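Local coordinates for protein putative peptidase (Parabacteroides merdae, PDB 4L8K) that is probably a serine peptidase of family S41, inferred to hydrolyse peptide bonds, though its natural substrate is not known, at residues F26-V31 with K275-F280; V123-G126 with G131-E134; Y139-F144 with S170-E175; V231-P236 with V270-K275. All coordinates share one frame; numbering follows the deposited sequence.

Contact 1 (F26-V31 with K275-F280); sequences FAFKDV and KQHTEF
Phe28 lays one ring face against Phe280 and points its far end at His277, and the three rings form an aromatic cluster. The cluster bridges two loops. One follows helix 8-22 in the Tricorn protease C1 region, and the other follows strand 270-271 in the peptidase S41 region. The Phe28 CG lies anti to the carbonyl carbon (chi1 -51°), which sends the ring toward segment 275-280. The side chain can be followed outward. Phe28 CB lies 3.6 Å from Phe280 CZ. Phe28 CG is 3.5 Å from Phe280 CZ. CD1 also faces Phe280 CZ, while CD2 faces Phe280 CE2, which lies over one face of the Phe28 ring. The two phenyl planes stand 47° apart, so the rings meet obliquely. Beyond the CD atoms the partner changes to His277. The edge of Phe28 points at the imidazole face, an edge-to-face pair with planes at 57°. Lys29 passes near the cluster, but its NZ bonds to Val64 O. Phe280 also meets the Phe25 ring. At the far end of the phenyl, Phe28 CZ sits 3.4 Å from His277 CD2 and 3.5 Å from His277 NE2.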
loop_
_atom_site.group_PDB
_atom_site.type_symbol
_atom_site.label_atom_id
_atom_site.label_comp_id
_atom_site.label_asym_id
_atom_site.label_seq_id
_atom_site.Cartn_x
_atom_site.Cartn_y
_atom_site.Cartn_z
ATOM N N PHE A 26 8.129 -15.322 -8.178
ATOM C CA PHE A 26 8.607 -16.677 -7.857
ATOM C C PHE A 26 10.032 -16.705 -7.254
ATOM O O PHE A 26 10.284 -17.511 -6.361
ATOM C CB PHE A 26 8.557 -17.593 -9.094
ATOM C CG PHE A 26 7.177 -18.094 -9.431
ATOM C CD1 PHE A 26 6.419 -18.781 -8.489
ATOM C CD2 PHE A 26 6.648 -17.923 -10.705
ATOM C CE1 PHE A 26 5.148 -19.259 -8.807
ATOM C CE2 PHE A 26 5.379 -18.413 -11.025
ATOM C CZ PHE A 26 4.645 -19.091 -10.079
ATOM N N ALA A 27 10.926 -15.792 -7.690
ATOM C CA ALA A 27 12.309 -15.677 -7.206
ATOM C C ALA A 27 12.400 -15.329 -5.710
ATOM O O ALA A 27 13.436 -15.592 -5.103
ATOM C CB ALA A 27 13.057 -14.620 -8.016
ATOM N N PHE A 28 11.319 -14.778 -5.117
ATOM C CA PHE A 28 11.267 -14.364 -3.717
ATOM C C PHE A 28 10.471 -15.331 -2.849
ATOM O O PHE A 28 10.180 -15.001 -1.705
ATOM C CB PHE A 28 10.670 -12.941 -3.613
ATOM C CG PHE A 28 11.354 -11.955 -4.538
ATOM C CD1 PHE A 28 10.921 -11.790 -5.848
ATOM C CD2 PHE A 28 12.455 -11.225 -4.111
ATOM C CE1 PHE A 28 11.582 -10.929 -6.718
ATOM C CE2 PHE A 28 13.117 -10.358 -4.983
ATOM C CZ PHE A 28 12.673 -10.213 -6.279
ATOM N N LYS A 29 10.166 -16.533 -3.361
ATOM C CA LYS A 29 9.373 -17.538 -2.644
ATOM C C LYS A 29 10.171 -18.823 -2.373
ATOM O O LYS A 29 10.926 -19.271 -3.235
ATOM C CB LYS A 29 8.082 -17.875 -3.428
ATOM C CG LYS A 29 7.230 -16.656 -3.832
ATOM C CD LYS A 29 6.839 -15.775 -2.630
ATOM C CE LYS A 29 6.060 -14.552 -3.011
ATOM N NZ LYS A 29 5.333 -13.993 -1.843
ATOM N N ASP A 30 9.982 -19.417 -1.183
ATOM C CA ASP A 30 10.652 -20.639 -0.755
ATOM C C ASP A 30 10.201 -21.876 -1.537
ATOM O O ASP A 30 10.911 -22.876 -1.506
ATOM C CB ASP A 30 10.493 -20.900 0.765
ATOM C CG ASP A 30 9.146 -20.606 1.407
ATOM O OD1 ASP A 30 8.135 -21.217 0.980
ATOM O OD2 ASP A 30 9.123 -19.868 2.419
ATOM N N VAL A 31 9.034 -21.836 -2.203
ATOM C CA VAL A 31 8.551 -22.982 -2.982
ATOM C C VAL A 31 9.032 -22.906 -4.432
ATOM O O VAL A 31 9.361 -21.826 -4.935
ATOM C CB VAL A 31 7.005 -23.200 -2.943
ATOM C CG1 VAL A 31 6.528 -23.621 -1.558
ATOM C CG2 VAL A 31 6.231 -21.987 -3.459
ATOM N N LYS A 275 16.391 0.224 -7.518
ATOM C CA LYS A 275 15.931 -0.918 -8.299
ATOM C C LYS A 275 15.571 -2.126 -7.387
ATOM O O LYS A 275 15.633 -3.283 -7.812
ATOM C CB LYS A 275 16.956 -1.289 -9.385
ATOM C CG LYS A 275 16.983 -0.259 -10.507
ATOM C CD LYS A 275 18.056 -0.535 -11.531
ATOM C CE LYS A 275 18.052 0.541 -12.588
ATOM N NZ LYS A 275 19.160 0.367 -13.561
ATOM N N GLN A 276 15.138 -1.832 -6.148
ATOM C CA GLN A 276 14.695 -2.854 -5.190
ATOM C C GLN A 276 13.169 -2.955 -5.202
ATOM O O GLN A 276 12.476 -1.940 -5.317
ATOM C CB GLN A 276 15.223 -2.574 -3.766
ATOM C CG GLN A 276 16.756 -2.389 -3.679
ATOM C CD GLN A 276 17.609 -3.538 -4.236
ATOM O OE1 GLN A 276 17.303 -4.733 -4.147
ATOM N NE2 GLN A 276 18.636 -3.170 -4.956
ATOM N N HIS A 277 12.656 -4.196 -5.091
ATOM C CA HIS A 277 11.224 -4.502 -5.102
ATOM C C HIS A 277 10.501 -3.920 -3.885
ATOM O O HIS A 277 10.980 -4.057 -2.763
ATOM C CB HIS A 277 11.015 -6.021 -5.170
ATOM C CG HIS A 277 11.369 -6.595 -6.493
ATOM N ND1 HIS A 277 10.404 -6.850 -7.440
ATOM C CD2 HIS A 277 12.580 -6.899 -7.009
ATOM C CE1 HIS A 277 11.054 -7.307 -8.492
ATOM N NE2 HIS A 277 12.366 -7.348 -8.282
ATOM N N THR A 278 9.353 -3.255 -4.121
ATOM C CA THR A 278 8.504 -2.650 -3.065
ATOM C C THR A 278 7.226 -3.495 -2.839
ATOM O O THR A 278 6.413 -3.175 -1.967
ATOM C CB THR A 278 8.121 -1.194 -3.457
ATOM O OG1 THR A 278 7.342 -1.221 -4.658
ATOM C CG2 THR A 278 9.344 -0.280 -3.637
ATOM N N GLU A 279 7.058 -4.578 -3.637
ATOM C CA GLU A 279 5.896 -5.467 -3.613
ATOM C C GLU A 279 5.595 -6.038 -2.234
ATOM O O GLU A 279 4.438 -6.201 -1.884
ATOM C CB GLU A 279 6.105 -6.641 -4.600
ATOM C CG GLU A 279 4.940 -7.631 -4.656
ATOM C CD GLU A 279 3.630 -7.126 -5.250
ATOM O OE1 GLU A 279 3.639 -6.100 -5.974
ATOM O OE2 GLU A 279 2.589 -7.784 -5.004
ATOM N N PHE A 280 6.642 -6.356 -1.476
ATOM C CA PHE A 280 6.540 -7.033 -0.200
ATOM C C PHE A 280 6.355 -6.063 0.955
ATOM O O PHE A 280 6.194 -6.489 2.100
ATOM C CB PHE A 280 7.775 -7.935 -0.025
ATOM C CG PHE A 280 8.050 -8.696 -1.301
ATOM C CD1 PHE A 280 7.174 -9.703 -1.739
ATOM C CD2 PHE A 280 9.172 -8.399 -2.080
ATOM C CE1 PHE A 280 7.422 -10.405 -2.928
ATOM C CE2 PHE A 280 9.414 -9.087 -3.284
ATOM C CZ PHE A 280 8.529 -10.078 -3.702
#

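Contact 2 (V123-G126 with G131-E134)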
loop_
_atom_site.group_PDB
_atom_site.type_symbol
_atom_site.label_atom_id
_atom_site.label_comp_id
_atom_site.label_asym_id
_atom_site.label_seq_id
_atom_site.Cartn_x
_atom_site.Cartn_y
_atom_site.Cartn_z
ATOM N N VAL A 123 -3.689 15.357 8.728
ATOM C CA VAL A 123 -4.563 14.919 7.636
ATOM C C VAL A 123 -4.743 13.397 7.732
ATOM O O VAL A 123 -3.767 12.662 7.858
ATOM C CB VAL A 123 -4.059 15.324 6.199
ATOM C CG1 VAL A 123 -5.056 14.909 5.112
ATOM C CG2 VAL A 123 -3.749 16.820 6.089
ATOM N N TYR A 124 -5.988 12.932 7.662
ATOM C CA TYR A 124 -6.267 11.515 7.494
ATOM C C TYR A 124 -6.843 11.320 6.086
ATOM O O TYR A 124 -7.836 11.960 5.703
ATOM C CB TYR A 124 -7.187 10.903 8.557
ATOM C CG TYR A 124 -7.349 9.415 8.323
ATOM C CD1 TYR A 124 -6.254 8.555 8.399
ATOM C CD2 TYR A 124 -8.575 8.875 7.946
ATOM C CE1 TYR A 124 -6.379 7.193 8.133
ATOM C CE2 TYR A 124 -8.722 7.506 7.711
ATOM C CZ TYR A 124 -7.611 6.674 7.773
ATOM O OH TYR A 124 -7.696 5.339 7.480
ATOM N N TYR A 125 -6.185 10.472 5.304
ATOM C CA TYR A 125 -6.632 10.142 3.960
ATOM C C TYR A 125 -6.845 8.616 3.910
ATOM O O TYR A 125 -5.895 7.848 3.745
ATOM C CB TYR A 125 -5.624 10.657 2.910
ATOM C CG TYR A 125 -6.160 10.564 1.495
ATOM C CD1 TYR A 125 -7.363 11.167 1.142
ATOM C CD2 TYR A 125 -5.457 9.887 0.508
ATOM C CE1 TYR A 125 -7.859 11.085 -0.161
ATOM C CE2 TYR A 125 -5.938 9.812 -0.799
ATOM C CZ TYR A 125 -7.128 10.435 -1.134
ATOM O OH TYR A 125 -7.616 10.359 -2.410
ATOM N N GLY A 126 -8.089 8.199 4.129
ATOM C CA GLY A 126 -8.445 6.790 4.231
ATOM C C GLY A 126 -8.502 5.983 2.958
ATOM O O GLY A 126 -8.430 4.751 3.010
ATOM N N GLY A 131 -11.730 10.886 -4.076
ATOM C CA GLY A 131 -11.041 11.986 -4.734
ATOM C C GLY A 131 -10.692 13.220 -3.935
ATOM O O GLY A 131 -11.406 13.627 -3.007
ATOM N N VAL A 132 -9.590 13.846 -4.350
ATOM C CA VAL A 132 -9.082 15.083 -3.762
ATOM C C VAL A 132 -8.818 16.012 -4.940
ATOM O O VAL A 132 -8.112 15.634 -5.862
ATOM C CB VAL A 132 -7.842 14.828 -2.821
ATOM C CG1 VAL A 132 -7.050 16.073 -2.562
ATOM C CG2 VAL A 132 -8.276 14.235 -1.494
ATOM N N GLY A 133 -9.446 17.180 -4.942
ATOM C CA GLY A 133 -9.241 18.186 -5.985
ATOM C C GLY A 133 -8.090 19.117 -5.645
ATOM O O GLY A 133 -7.557 19.067 -4.529
ATOM N N GLU A 134 -7.682 19.950 -6.616
ATOM C CA GLU A 134 -6.589 20.916 -6.469
ATOM C C GLU A 134 -6.932 21.989 -5.428
ATOM O O GLU A 134 -6.055 22.395 -4.669
ATOM C CB GLU A 134 -6.227 21.591 -7.817
ATOM C CG GLU A 134 -5.843 20.640 -8.944
ATOM C CD GLU A 134 -4.532 19.872 -8.846
ATOM O OE1 GLU A 134 -3.823 19.960 -7.812
ATOM O OE2 GLU A 134 -4.224 19.153 -9.823
#
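Tyr125 OH is hydrogen-bonded to the backbone oxygen of Ser130, just ahead of Gly131. The same hydroxyl oxygen lies 4.4 Å from Gly131 CA, a loose approach. The bond anchors the far end of the tyrosine to the loop. It also gives a polar partner to the hydroxyl of a buried side chain. Across the contact the rest is apolar. Val132 touches the ring through one methyl, CG2, which is 3.4 Å from Tyr125 CE1. That methyl is centred on CE1. Its distances to Tyr125 CZ and to Tyr125 OH are both 4.0 Å, and it approaches the ring obliquely. Tyr125 CG is anti to the backbone N (chi1 -170°), which puts CE1 beside the Val132 methyl. Val132 CG2, beside its own backbone N, is the branch that touches the ring. The contact closes the strand-to-helix connection of a beta-alpha-beta crossover. Strand 120-125 leads through this loop into helix 134-143, and the chain returns as the neighbouring parallel strand 149-153. Gly133 takes the N-cap position of that helix. Further groups pack round the pair. Phe128 meets the Tyr125 ring edge-to-face, and Met110 of strand 110-115 touches both Tyr125 and Val132. Val132 also rests on Leu137 of the helix, and its backbone oxygen accepts a hydrogen bond from Arg167 NH1.

Contact 3 (Y139-F144 with S170-E175); sequences YMFAHF and SRFLEE
Phe141 presents its ring edge to two consecutive residues, Arg171 and Phe172. The contact packs helix 134-143 of the S41 domain, a member of the ClpP/crotonase clan, against the loop after helix 162-169. Phe141 and Phe172 make an offset edge-to-face pair, the planes 79° apart. The edge of Phe141 is turned to the face of Phe172, and the closest atoms are Phe141 CZ and Phe172 CZ at 3.8 Å. Next along the rim, Phe141 CE2 meets the aliphatic root of the arginine, 3.7 Å from Arg171 CB. The arginine chain bends at chi2 (-60°), which brings the guanidinium back beside the ring, with Arg171 NH1 4.0 Å from Phe141 CD2. With an alanine in place of Phe141, Phe172 would probably lose its edge partner and a gap would open beside Arg171 CB. Acids outside the first shell fix the guanidinium. Asp138 OD1 forms a salt bridge to Arg171 NH1, and Glu134 OE1 one to Arg171 NH2. Thr207 O also accepts from Arg171 NH1. Phe172 is backed by Leu235 and by Leu150 of strand 149-153. Over one face of the Phe141 ring, near its rim, the CE of selenomethionine Met140 stands 3.6 Å above the plane.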
loop_
_atom_site.group_PDB
_atom_site.type_symbol
_atom_site.label_atom_id
_atom_site.label_comp_id
_atom_site.label_asym_id
_atom_site.label_seq_id
_atom_site.Cartn_x
_atom_site.Cartn_y
_atom_site.Cartn_z
ATOM N N TYR A 139 -6.724 24.576 0.027
ATOM C CA TYR A 139 -7.454 24.993 1.230
ATOM C C TYR A 139 -6.921 24.321 2.502
ATOM O O TYR A 139 -6.813 24.982 3.541
ATOM C CB TYR A 139 -8.955 24.742 1.077
ATOM C CG TYR A 139 -9.632 25.896 0.370
ATOM C CD1 TYR A 139 -9.763 27.141 0.991
ATOM C CD2 TYR A 139 -10.104 25.766 -0.931
ATOM C CE1 TYR A 139 -10.332 28.227 0.327
ATOM C CE2 TYR A 139 -10.700 26.842 -1.597
ATOM C CZ TYR A 139 -10.812 28.068 -0.960
ATOM O OH TYR A 139 -11.415 29.125 -1.578
HETATM N N MSE A 140 -6.561 23.029 2.405
HETATM C CA MSE A 140 -6.010 22.271 3.522
HETATM C C MSE A 140 -4.644 22.878 3.898
HETATM O O MSE A 140 -4.415 23.162 5.075
HETATM C CB MSE A 140 -5.950 20.760 3.179
HETATM C CG MSE A 140 -5.286 19.872 4.246
HETATM SE SE MSE A 140 -3.335 19.834 4.004
HETATM C CE MSE A 140 -3.262 18.814 2.264
ATOM N N PHE A 141 -3.789 23.137 2.916
ATOM C CA PHE A 141 -2.475 23.737 3.145
ATOM C C PHE A 141 -2.609 25.146 3.719
ATOM O O PHE A 141 -1.869 25.470 4.654
ATOM C CB PHE A 141 -1.583 23.734 1.865
ATOM C CG PHE A 141 -1.059 22.367 1.432
ATOM C CD1 PHE A 141 -0.505 21.481 2.359
ATOM C CD2 PHE A 141 -1.069 21.991 0.092
ATOM C CE1 PHE A 141 -0.009 20.231 1.955
ATOM C CE2 PHE A 141 -0.577 20.742 -0.305
ATOM C CZ PHE A 141 -0.059 19.864 0.626
ATOM N N ALA A 142 -3.572 25.951 3.233
ATOM C CA ALA A 142 -3.772 27.333 3.762
ATOM C C ALA A 142 -4.240 27.287 5.245
ATOM O O ALA A 142 -3.799 28.106 6.052
ATOM C CB ALA A 142 -4.764 28.110 2.915
ATOM N N HIS A 143 -5.062 26.283 5.617
ATOM C CA HIS A 143 -5.487 26.114 7.002
ATOM C C HIS A 143 -4.276 25.815 7.921
ATOM O O HIS A 143 -4.303 26.135 9.113
ATOM C CB HIS A 143 -6.532 24.993 7.095
ATOM C CG HIS A 143 -7.138 24.825 8.459
ATOM N ND1 HIS A 143 -7.861 25.841 9.060
ATOM C CD2 HIS A 143 -7.096 23.764 9.298
ATOM C CE1 HIS A 143 -8.216 25.376 10.247
ATOM N NE2 HIS A 143 -7.779 24.130 10.431
ATOM N N PHE A 144 -3.191 25.266 7.336
ATOM C CA PHE A 144 -1.965 24.853 8.031
ATOM C C PHE A 144 -0.773 25.799 7.770
ATOM O O PHE A 144 0.356 25.459 8.122
ATOM C CB PHE A 144 -1.607 23.417 7.595
ATOM C CG PHE A 144 -2.614 22.331 7.934
ATOM C CD1 PHE A 144 -3.487 22.472 9.007
ATOM C CD2 PHE A 144 -2.639 21.142 7.222
ATOM C CE1 PHE A 144 -4.383 21.454 9.337
ATOM C CE2 PHE A 144 -3.517 20.114 7.568
ATOM C CZ PHE A 144 -4.370 20.270 8.632
ATOM N N SER A 170 2.798 15.237 -5.760
ATOM C CA SER A 170 3.385 16.341 -6.533
ATOM C C SER A 170 3.409 17.692 -5.749
ATOM O O SER A 170 4.184 18.582 -6.111
ATOM C CB SER A 170 2.682 16.491 -7.881
ATOM O OG SER A 170 1.351 16.945 -7.718
ATOM N N ARG A 171 2.633 17.798 -4.640
ATOM C CA ARG A 171 2.579 18.964 -3.759
ATOM C C ARG A 171 3.764 19.027 -2.792
ATOM O O ARG A 171 3.944 20.035 -2.125
ATOM C CB ARG A 171 1.273 18.981 -2.945
ATOM C CG ARG A 171 -0.002 19.065 -3.786
ATOM C CD ARG A 171 -0.024 20.324 -4.641
ATOM N NE ARG A 171 -1.327 20.542 -5.261
ATOM C CZ ARG A 171 -2.229 21.410 -4.824
ATOM N NH1 ARG A 171 -1.960 22.186 -3.788
ATOM N NH2 ARG A 171 -3.396 21.532 -5.442
ATOM N N PHE A 172 4.596 17.986 -2.733
ATOM C CA PHE A 172 5.710 17.936 -1.791
ATOM C C PHE A 172 7.074 17.958 -2.508
ATOM O O PHE A 172 8.120 17.892 -1.861
ATOM C CB PHE A 172 5.558 16.685 -0.910
ATOM C CG PHE A 172 4.281 16.687 -0.105
ATOM C CD1 PHE A 172 4.238 17.274 1.157
ATOM C CD2 PHE A 172 3.120 16.119 -0.611
ATOM C CE1 PHE A 172 3.047 17.320 1.887
ATOM C CE2 PHE A 172 1.930 16.152 0.127
ATOM C CZ PHE A 172 1.909 16.743 1.383
ATOM N N LEU A 173 7.057 18.126 -3.829
ATOM C CA LEU A 173 8.250 18.156 -4.674
ATOM C C LEU A 173 8.785 19.556 -4.857
ATOM O O LEU A 173 8.019 20.512 -4.944
ATOM C CB LEU A 173 7.910 17.551 -6.047
ATOM C CG LEU A 173 8.235 16.068 -6.264
ATOM C CD1 LEU A 173 7.454 15.170 -5.314
ATOM C CD2 LEU A 173 7.912 15.669 -7.660
ATOM N N GLU A 174 10.121 19.670 -4.932
ATOM C CA GLU A 174 10.855 20.914 -5.179
ATOM C C GLU A 174 11.212 20.990 -6.657
ATOM O O GLU A 174 11.280 22.069 -7.254
ATOM C CB GLU A 174 12.131 20.955 -4.315
ATOM N N GLU A 175 11.432 19.817 -7.256
ATOM C CA GLU A 175 11.841 19.660 -8.647
ATOM C C GLU A 175 11.400 18.311 -9.162
ATOM O O GLU A 175 11.058 17.435 -8.360
ATOM C CB GLU A 175 13.385 19.791 -8.754
ATOM C CG GLU A 175 14.136 18.731 -7.959
ATOM C CD GLU A 175 15.650 18.747 -7.956
ATOM O OE1 GLU A 175 16.254 19.678 -8.539
ATOM O OE2 GLU A 175 16.234 17.822 -7.348
#

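Contact 4 (V231-P236 with V270-K275)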
loop_
_atom_site.group_PDB
_atom_site.type_symbol
_atom_site.label_atom_id
_atom_site.label_comp_id
_atom_site.label_asym_id
_atom_site.label_seq_id
_atom_site.Cartn_x
_atom_site.Cartn_y
_atom_site.Cartn_z
ATOM N N VAL A 231 7.113 7.220 -3.126
ATOM C CA VAL A 231 7.512 8.527 -3.648
ATOM C C VAL A 231 7.816 9.477 -2.482
ATOM O O VAL A 231 8.828 10.176 -2.512
ATOM C CB VAL A 231 6.435 9.116 -4.612
ATOM C CG1 VAL A 231 6.836 10.508 -5.122
ATOM C CG2 VAL A 231 6.170 8.170 -5.782
HETATM N N MSE A 232 6.955 9.482 -1.452
HETATM C CA MSE A 232 7.067 10.393 -0.319
HETATM C C MSE A 232 8.375 10.202 0.450
HETATM O O MSE A 232 9.001 11.209 0.777
HETATM C CB MSE A 232 5.849 10.270 0.616
HETATM C CG MSE A 232 4.545 10.746 -0.051
HETATM SE SE MSE A 232 4.457 12.672 -0.389
HETATM C CE MSE A 232 4.240 13.233 1.395
ATOM N N ARG A 233 8.836 8.941 0.651
ATOM C CA ARG A 233 10.076 8.674 1.387
ATOM C C ARG A 233 11.335 9.107 0.632
ATOM O O ARG A 233 12.429 9.041 1.211
ATOM C CB ARG A 233 10.195 7.196 1.831
ATOM C CG ARG A 233 9.985 6.137 0.760
ATOM C CD ARG A 233 11.189 5.914 -0.115
ATOM N NE ARG A 233 11.010 4.702 -0.917
ATOM C CZ ARG A 233 11.450 3.513 -0.546
ATOM N NH1 ARG A 233 12.110 3.371 0.593
ATOM N NH2 ARG A 233 11.245 2.455 -1.318
ATOM N N LEU A 234 11.210 9.551 -0.644
ATOM C CA LEU A 234 12.362 10.057 -1.405
ATOM C C LEU A 234 12.604 11.523 -1.117
ATOM O O LEU A 234 13.625 12.062 -1.519
ATOM C CB LEU A 234 12.123 9.908 -2.934
ATOM C CG LEU A 234 11.804 8.519 -3.506
ATOM C CD1 LEU A 234 11.441 8.634 -4.968
ATOM C CD2 LEU A 234 12.978 7.566 -3.326
ATOM N N LEU A 235 11.654 12.188 -0.455
ATOM C CA LEU A 235 11.683 13.622 -0.239
ATOM C C LEU A 235 12.375 14.005 1.071
ATOM O O LEU A 235 12.179 13.358 2.109
ATOM C CB LEU A 235 10.259 14.175 -0.333
ATOM C CG LEU A 235 9.499 13.768 -1.637
ATOM C CD1 LEU A 235 8.063 14.275 -1.626
ATOM C CD2 LEU A 235 10.237 14.254 -2.904
ATOM N N PRO A 236 13.252 15.041 0.999
ATOM C CA PRO A 236 14.066 15.418 2.176
ATOM C C PRO A 236 13.268 15.860 3.417
ATOM O O PRO A 236 13.748 15.650 4.534
ATOM C CB PRO A 236 14.943 16.580 1.656
ATOM C CG PRO A 236 14.244 17.102 0.423
ATOM C CD PRO A 236 13.598 15.862 -0.184
ATOM N N VAL A 270 7.144 -3.264 -9.175
ATOM C CA VAL A 270 7.449 -1.845 -9.012
ATOM C C VAL A 270 8.744 -1.796 -8.205
ATOM O O VAL A 270 8.852 -2.468 -7.169
ATOM C CB VAL A 270 6.295 -1.021 -8.376
ATOM C CG1 VAL A 270 6.774 0.355 -7.913
ATOM C CG2 VAL A 270 5.124 -0.875 -9.343
ATOM N N LEU A 271 9.745 -1.051 -8.717
ATOM C CA LEU A 271 11.034 -0.936 -8.063
ATOM C C LEU A 271 11.261 0.466 -7.552
ATOM O O LEU A 271 10.806 1.435 -8.162
ATOM C CB LEU A 271 12.189 -1.338 -9.018
ATOM C CG LEU A 271 11.999 -2.583 -9.896
ATOM C CD1 LEU A 271 13.108 -2.713 -10.889
ATOM C CD2 LEU A 271 11.889 -3.839 -9.057
ATOM N N ASP A 272 12.024 0.587 -6.454
ATOM C CA ASP A 272 12.382 1.894 -5.935
ATOM C C ASP A 272 13.566 2.481 -6.775
ATOM O O ASP A 272 13.985 1.865 -7.757
ATOM C CB ASP A 272 12.695 1.821 -4.418
ATOM C CG ASP A 272 13.845 0.923 -3.988
ATOM O OD1 ASP A 272 14.755 0.662 -4.823
ATOM O OD2 ASP A 272 13.872 0.533 -2.805
ATOM N N VAL A 273 14.104 3.658 -6.389
ATOM C CA VAL A 273 15.200 4.312 -7.112
ATOM C C VAL A 273 16.519 3.474 -7.055
ATOM O O VAL A 273 17.420 3.704 -7.854
ATOM C CB VAL A 273 15.443 5.777 -6.662
ATOM C CG1 VAL A 273 14.251 6.657 -7.028
ATOM C CG2 VAL A 273 15.767 5.868 -5.157
ATOM N N ASN A 274 16.607 2.500 -6.141
ATOM C CA ASN A 274 17.783 1.618 -6.027
ATOM C C ASN A 274 17.504 0.276 -6.728
ATOM O O ASN A 274 18.276 -0.674 -6.566
ATOM C CB ASN A 274 18.177 1.392 -4.553
ATOM C CG ASN A 274 18.346 2.674 -3.786
ATOM O OD1 ASN A 274 19.037 3.607 -4.206
ATOM N ND2 ASN A 274 17.665 2.763 -2.666
ATOM N N LYS A 275 16.391 0.224 -7.518
ATOM C CA LYS A 275 15.931 -0.918 -8.299
ATOM C C LYS A 275 15.571 -2.126 -7.387
ATOM O O LYS A 275 15.633 -3.283 -7.812
ATOM C CB LYS A 275 16.956 -1.289 -9.385
ATOM C CG LYS A 275 16.983 -0.259 -10.507
ATOM C CD LYS A 275 18.056 -0.535 -11.531
ATOM C CE LYS A 275 18.052 0.541 -12.588
ATOM N NZ LYS A 275 19.160 0.367 -13.561
HETATM O O HOH W 1 11.878 -0.115 -1.163
#
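Arg233 and Asp272 meet at about a right angle, with the guanidinium and carboxylate planes turned 63° apart. Asp272 OD2 lies well out of the guanidinium plane, 3.6 Å from Arg233 NH2, so no N-H points at it and the attraction of this salt bridge is one of charge. A water completes the link. It lies in the guanidinium plane, accepts from Arg233 NH2 at 2.7 Å and donates to Asp272 OD2. Arg233 NH2 also gives a hydrogen bond to Asn230 OD1, and it packs 3.5 Å from Asp272 CB. The second pair is apolar. Leu234 and Val273 run past each other in opposite directions, and Leu234 CD2 is 3.7 Å from Val273 CG2. The other carboxylate oxygen serves its own loop. Asp272 CG lies between the backbone N and the carbonyl carbon (chi1 61°), and OD1 accepts from Asn274 N at 2.9 Å. That donor comes from above the carboxylate plane. Gln276 N also bonds to Asp272 OD1. Replacing Asp272 with alanine would probably cost Arg233 its counter-charge and leave Asn274 N without its side-chain acceptor. The type I beta turn from Met232 to Leu235, to which helix 224-232 leads, is thus joined to the loop after strand 270-271, where an Asx turn overlaps a type I beta turn from Asp272 to Lys275.

Overall arrangement
Contacts 2 and 3 are buried, contact 4 is partly buried and contact 1 lies at the surface. Contacts 2 and 3 share helix 134-143 and its approach: Val123 packs on Met140 and Phe144, and Glu134 forms a salt bridge with Arg171. Contact 3 reaches contact 4 through Phe172, which packs on Met232 and Leu235. Contacts 1 and 4 share Lys275 and one loop. Contact 1 encloses the other three along the chain, tying the N-terminal region to the S41 domain, and its centre is about 34 Å from that of contact 3. Rings dominate contacts 1 and 3, a single methyl meets a ring in contact 2, and contact 4 mixes charge, water and aliphatic packing.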